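Side-chain contacts in phosphotriesterase homology protein (Escherichia coli, PDB 1BF6), which hydrolyses the ester bonds of phosphorylated glyceryl acetates and of aromatic acetates and propionates, and binds two zinc ions per subunit: residues T262-I265 against P266-Q270; S271-S274 against Q275-D279. All coordinates share one frame; numbering follows the deposited sequence.

Contact 1 of 2, residues T262-I265 against P266-Q270; sequences TTFI and PQLRQ
Pro-266 sets its ring against the previous turn of helix 259-270, with CG 3.6 Å from the carbonyl O of Thr-262, while CD sits beside CB of its neighbour Ile-265. A proline inside a helix has no amide hydrogen to give to the preceding turn, and here the helix is kinked at that nitrogen, with a wider, pi-type turn at 262-264. One residue on, Gln-267 restores the ladder: its N donates to Thr-263 O. The Gln-267 side chain lies alongside that of Thr-263, both pointing the same way, and CG lies beside the backbone N and anti to the carbonyl carbon (chi1 -65°). From there the extended chain carries OE1 to 3.8 Å from the Thr-263 methyl CG2. Leu-268 follows, its N bonded to Phe-264 O, while its CD2 meets CD1 of Ile-265 at 3.9 Å and only grazes the Phe-264 ring. That ring reaches Ile-222 and Leu-225 of helix 218-230. Arg-269 closes the series with the shortest and straightest of the three bonds across the contact, N to Ile-265 O at 2.8 Å and 167°. Its chain bends at chi3 (-59°), bringing the guanidinium back toward Ile-265, with NH1 3.5 Å from Ile-265 CG2 and Ile-265 O over one face of the group; the same NH1 is hydrogen-bonded to Gln-275. The chemistry is thus divided: buried Phe-264, Ile-265 and Leu-268 supply apolar contacts, the Gln-267 stem runs beside Thr-263, Arg-269 slants across Ile-265, and successive amides resume regular helical bonding immediately after a residue that cannot donate.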
loop_
_atom_site.group_PDB
_atom_site.type_symbol
_atom_site.label_atom_id
_atom_site.label_comp_id
_atom_site.label_asym_id
_atom_site.label_seq_id
_atom_site.Cartn_x
_atom_site.Cartn_y
_atom_site.Cartn_z
ATOM N N THR A 262 3.998 12.120 14.023
ATOM C CA THR A 262 4.010 13.417 14.704
ATOM C C THR A 262 2.609 13.865 15.092
ATOM O O THR A 262 2.437 14.592 16.075
ATOM C CB THR A 262 4.637 14.529 13.829
ATOM O OG1 THR A 262 3.816 14.750 12.673
ATOM C CG2 THR A 262 6.049 14.155 13.399
ATOM N N THR A 263 1.599 13.373 14.373
ATOM C CA THR A 263 0.229 13.783 14.632
ATOM C C THR A 263 -0.831 12.706 14.845
ATOM O O THR A 263 -1.525 12.730 15.855
ATOM C CB THR A 263 -0.260 14.748 13.508
ATOM O OG1 THR A 263 0.686 15.810 13.345
ATOM C CG2 THR A 263 -1.623 15.309 13.815
ATOM N N PHE A 264 -0.972 11.766 13.906
ATOM C CA PHE A 264 -2.012 10.751 14.029
ATOM C C PHE A 264 -1.853 9.785 15.206
ATOM O O PHE A 264 -2.794 9.601 15.973
ATOM C CB PHE A 264 -2.173 9.959 12.728
ATOM C CG PHE A 264 -3.384 9.059 12.724
ATOM C CD1 PHE A 264 -4.651 9.576 12.493
ATOM C CD2 PHE A 264 -3.258 7.687 12.978
ATOM C CE1 PHE A 264 -5.781 8.752 12.514
ATOM C CE2 PHE A 264 -4.383 6.865 12.998
ATOM C CZ PHE A 264 -5.641 7.398 12.767
ATOM N N ILE A 265 -0.688 9.148 15.322
ATOM C CA ILE A 265 -0.449 8.208 16.425
ATOM C C ILE A 265 -0.575 8.917 17.790
ATOM O O ILE A 265 -1.128 8.346 18.730
ATOM C CB ILE A 265 0.887 7.427 16.251
ATOM C CG1 ILE A 265 0.778 6.494 15.029
ATOM C CG2 ILE A 265 1.216 6.608 17.512
ATOM C CD1 ILE A 265 -0.395 5.512 15.099
ATOM N N PRO A 266 -0.048 10.158 17.923
ATOM C CA PRO A 266 -0.204 10.833 19.224
ATOM C C PRO A 266 -1.693 10.996 19.576
ATOM O O PRO A 266 -2.084 10.775 20.715
ATOM C CB PRO A 266 0.487 12.168 18.994
ATOM C CG PRO A 266 1.656 11.768 18.166
ATOM C CD PRO A 266 1.005 10.819 17.133
ATOM N N GLN A 267 -2.541 11.302 18.589
ATOM C CA GLN A 267 -3.983 11.450 18.833
ATOM C C GLN A 267 -4.604 10.107 19.194
ATOM O O GLN A 267 -5.518 10.035 20.010
ATOM C CB GLN A 267 -4.706 12.057 17.615
ATOM C CG GLN A 267 -4.293 13.495 17.307
ATOM C CD GLN A 267 -4.814 14.014 15.960
ATOM O OE1 GLN A 267 -4.906 15.226 15.753
ATOM N NE2 GLN A 267 -5.118 13.106 15.036
ATOM N N LEU A 268 -4.093 9.043 18.574
ATOM C CA LEU A 268 -4.561 7.688 18.831
ATOM C C LEU A 268 -4.203 7.310 20.282
ATOM O O LEU A 268 -5.039 6.794 21.020
ATOM C CB LEU A 268 -3.902 6.719 17.844
ATOM C CG LEU A 268 -4.469 5.299 17.794
ATOM C CD1 LEU A 268 -5.963 5.355 17.513
ATOM C CD2 LEU A 268 -3.744 4.492 16.716
ATOM N N ARG A 269 -2.965 7.570 20.686
ATOM C CA ARG A 269 -2.550 7.272 22.056
ATOM C C ARG A 269 -3.372 8.110 23.051
ATOM O O ARG A 269 -3.797 7.614 24.101
ATOM C CB ARG A 269 -1.052 7.520 22.248
ATOM C CG ARG A 269 -0.145 6.477 21.596
ATOM C CD ARG A 269 1.284 6.590 22.076
ATOM N NE ARG A 269 1.840 7.913 21.793
ATOM C CZ ARG A 269 2.784 8.165 20.891
ATOM N NH1 ARG A 269 3.336 7.182 20.188
ATOM N NH2 ARG A 269 3.199 9.416 20.710
ATOM N N GLN A 270 -3.650 9.360 22.688
ATOM C CA GLN A 270 -4.441 10.240 23.549
ATOM C C GLN A 270 -5.853 9.702 23.743
ATOM O O GLN A 270 -6.417 9.802 24.834
ATOM C CB GLN A 270 -4.468 11.672 22.989
ATOM C CG GLN A 270 -3.122 12.399 23.115
ATOM C CD GLN A 270 -2.936 13.522 22.092
ATOM O OE1 GLN A 270 -3.905 14.030 21.504
ATOM N NE2 GLN A 270 -1.681 13.902 21.865
#

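Contact 2 of 2, residues S271-S274 against Q275-D279; sequences SGFS and QADVD
Ser-274 has OG set between its backbone N and carbonyl carbon (chi1 73°), and Asp-277 has CG beside its own N, anti to the carbonyl carbon (chi1 -72°); together these torsions turn the two side chains toward each other's amides. Ser-274 OG accepts from Asp-277 N at 3.0 Å, and Asp-277 OD2 accepts in return, at 3.1 Å, from Ser-274 N, which approaches OD2 from above the carboxylate plane. This reciprocal pair is a capping box, with Ser-274 as the N-cap of helix 275-289, so the Asp-277 amide, in the first turn, is given an acceptor. A backbone i to i+4 bond lies beside it, from Val-278 N to Ser-274 O. Just before, Gly-272 ends helix 259-270 in a Schellman motif; its positive phi would press a side chain against the preceding carbonyl, and the chain is thereby turned between two helices of this TIM-barrel-family hydrolase. Phe-273 then sends its ring across the aspartate at about a right angle, CD2 lying 3.7 Å from Asp-277 CB, and meets His-226 edge-to-face. Asp-277 OD2 also forms a salt bridge with Arg-229, which would favour the charged carboxylate; an alanine here would probably leave Ser-274 N without its acceptor and Arg-229 without its ionic mate, unfastening one half of the box. Further along, Gln-275 bends at chi2 (57°) and donates through NE2 to Asp-279 OD1 at 3.0 Å, with the acceptor close to the amide plane, while its OE1 turns to Arg-269. Asp-279, a residue of the glucose-binding site, is gripped at OD1 by Tyr-7 as well.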
loop_
_atom_site.group_PDB
_atom_site.type_symbol
_atom_site.label_atom_id
_atom_site.label_comp_id
_atom_site.label_asym_id
_atom_site.label_seq_id
_atom_site.Cartn_x
_atom_site.Cartn_y
_atom_site.Cartn_z
ATOM N N SER A 271 -6.405 9.076 22.704
ATOM C CA SER A 271 -7.744 8.512 22.789
ATOM C C SER A 271 -7.777 7.196 23.569
ATOM O O SER A 271 -8.852 6.629 23.771
ATOM C CB SER A 271 -8.343 8.303 21.389
ATOM O OG SER A 271 -7.636 7.309 20.666
ATOM N N GLY A 272 -6.608 6.684 23.958
ATOM C CA GLY A 272 -6.584 5.447 24.733
ATOM C C GLY A 272 -5.698 4.274 24.331
ATOM O O GLY A 272 -5.567 3.326 25.104
ATOM N N PHE A 273 -5.098 4.308 23.144
ATOM C CA PHE A 273 -4.242 3.208 22.691
ATOM C C PHE A 273 -2.901 3.193 23.410
ATOM O O PHE A 273 -2.239 4.225 23.520
ATOM C CB PHE A 273 -3.954 3.319 21.185
ATOM C CG PHE A 273 -4.960 2.629 20.293
ATOM C CD1 PHE A 273 -6.321 2.873 20.414
ATOM C CD2 PHE A 273 -4.520 1.783 19.270
ATOM C CE1 PHE A 273 -7.243 2.289 19.521
ATOM C CE2 PHE A 273 -5.426 1.191 18.374
ATOM C CZ PHE A 273 -6.790 1.446 18.499
ATOM N N SER A 274 -2.472 2.009 23.845
ATOM C CA SER A 274 -1.180 1.852 24.507
ATOM C C SER A 274 -0.128 1.840 23.411
ATOM O O SER A 274 -0.458 1.661 22.229
ATOM C CB SER A 274 -1.119 0.527 25.295
ATOM O OG SER A 274 -1.005 -0.604 24.437
ATOM N N GLN A 275 1.130 2.045 23.780
ATOM C CA GLN A 275 2.196 2.030 22.791
ATOM C C GLN A 275 2.369 0.616 22.208
ATOM O O GLN A 275 2.819 0.467 21.069
ATOM C CB GLN A 275 3.506 2.532 23.389
ATOM C CG GLN A 275 4.625 2.743 22.379
ATOM C CD GLN A 275 4.254 3.710 21.263
ATOM O OE1 GLN A 275 3.804 4.820 21.508
ATOM N NE2 GLN A 275 4.443 3.278 20.029
ATOM N N ALA A 276 2.009 -0.399 22.995
ATOM C CA ALA A 276 2.089 -1.794 22.560
ATOM C C ALA A 276 1.054 -2.006 21.453
ATOM O O ALA A 276 1.338 -2.691 20.477
ATOM C CB ALA A 276 1.805 -2.734 23.725
ATOM N N ASP A 277 -0.149 -1.455 21.640
ATOM C CA ASP A 277 -1.228 -1.540 20.638
ATOM C C ASP A 277 -0.705 -0.931 19.326
ATOM O O ASP A 277 -0.898 -1.487 18.241
ATOM C CB ASP A 277 -2.465 -0.723 21.055
ATOM C CG ASP A 277 -3.255 -1.341 22.202
ATOM O OD1 ASP A 277 -3.280 -2.580 22.358
ATOM O OD2 ASP A 277 -3.887 -0.554 22.945
ATOM N N VAL A 278 -0.064 0.230 19.439
ATOM C CA VAL A 278 0.496 0.921 18.282
ATOM C C VAL A 278 1.561 0.056 17.599
ATOM O O VAL A 278 1.546 -0.112 16.379
ATOM C CB VAL A 278 1.140 2.285 18.702
ATOM C CG1 VAL A 278 1.909 2.914 17.528
ATOM C CG2 VAL A 278 0.072 3.242 19.233
ATOM N N ASP A 279 2.458 -0.526 18.397
ATOM C CA ASP A 279 3.544 -1.350 17.860
ATOM C C ASP A 279 3.066 -2.622 17.155
ATOM O O ASP A 279 3.749 -3.131 16.274
ATOM C CB ASP A 279 4.603 -1.652 18.942
ATOM C CG ASP A 279 5.391 -0.398 19.367
ATOM O OD1 ASP A 279 5.183 0.683 18.770
ATOM O OD2 ASP A 279 6.236 -0.493 20.287
#

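Overall arrangement
Contacts 1 and 2 follow one another along the chain, the first within helix 259-270 and the second spanning the connecting loop and the start of helix 275-289. Their centres are about 9 Å apart, on the same side of the chain's centre and some 21 to 22 Å from it. They also touch directly: Ile-265 and Arg-269 pack on Val-278, Arg-269 NH1 and Gln-275 OE1 make a probable hydrogen bond of 2.7 Å, and Leu-268 O probably receives Phe-273 N. A helix thus ends, turns and is succeeded by another that leans back on it. The Arg-269 side chain of contact 1 lies about 7 Å from that of Asp-279 in contact 2, so this helix-turn-helix corner of a TIM-barrel-family protein borders the glucose site.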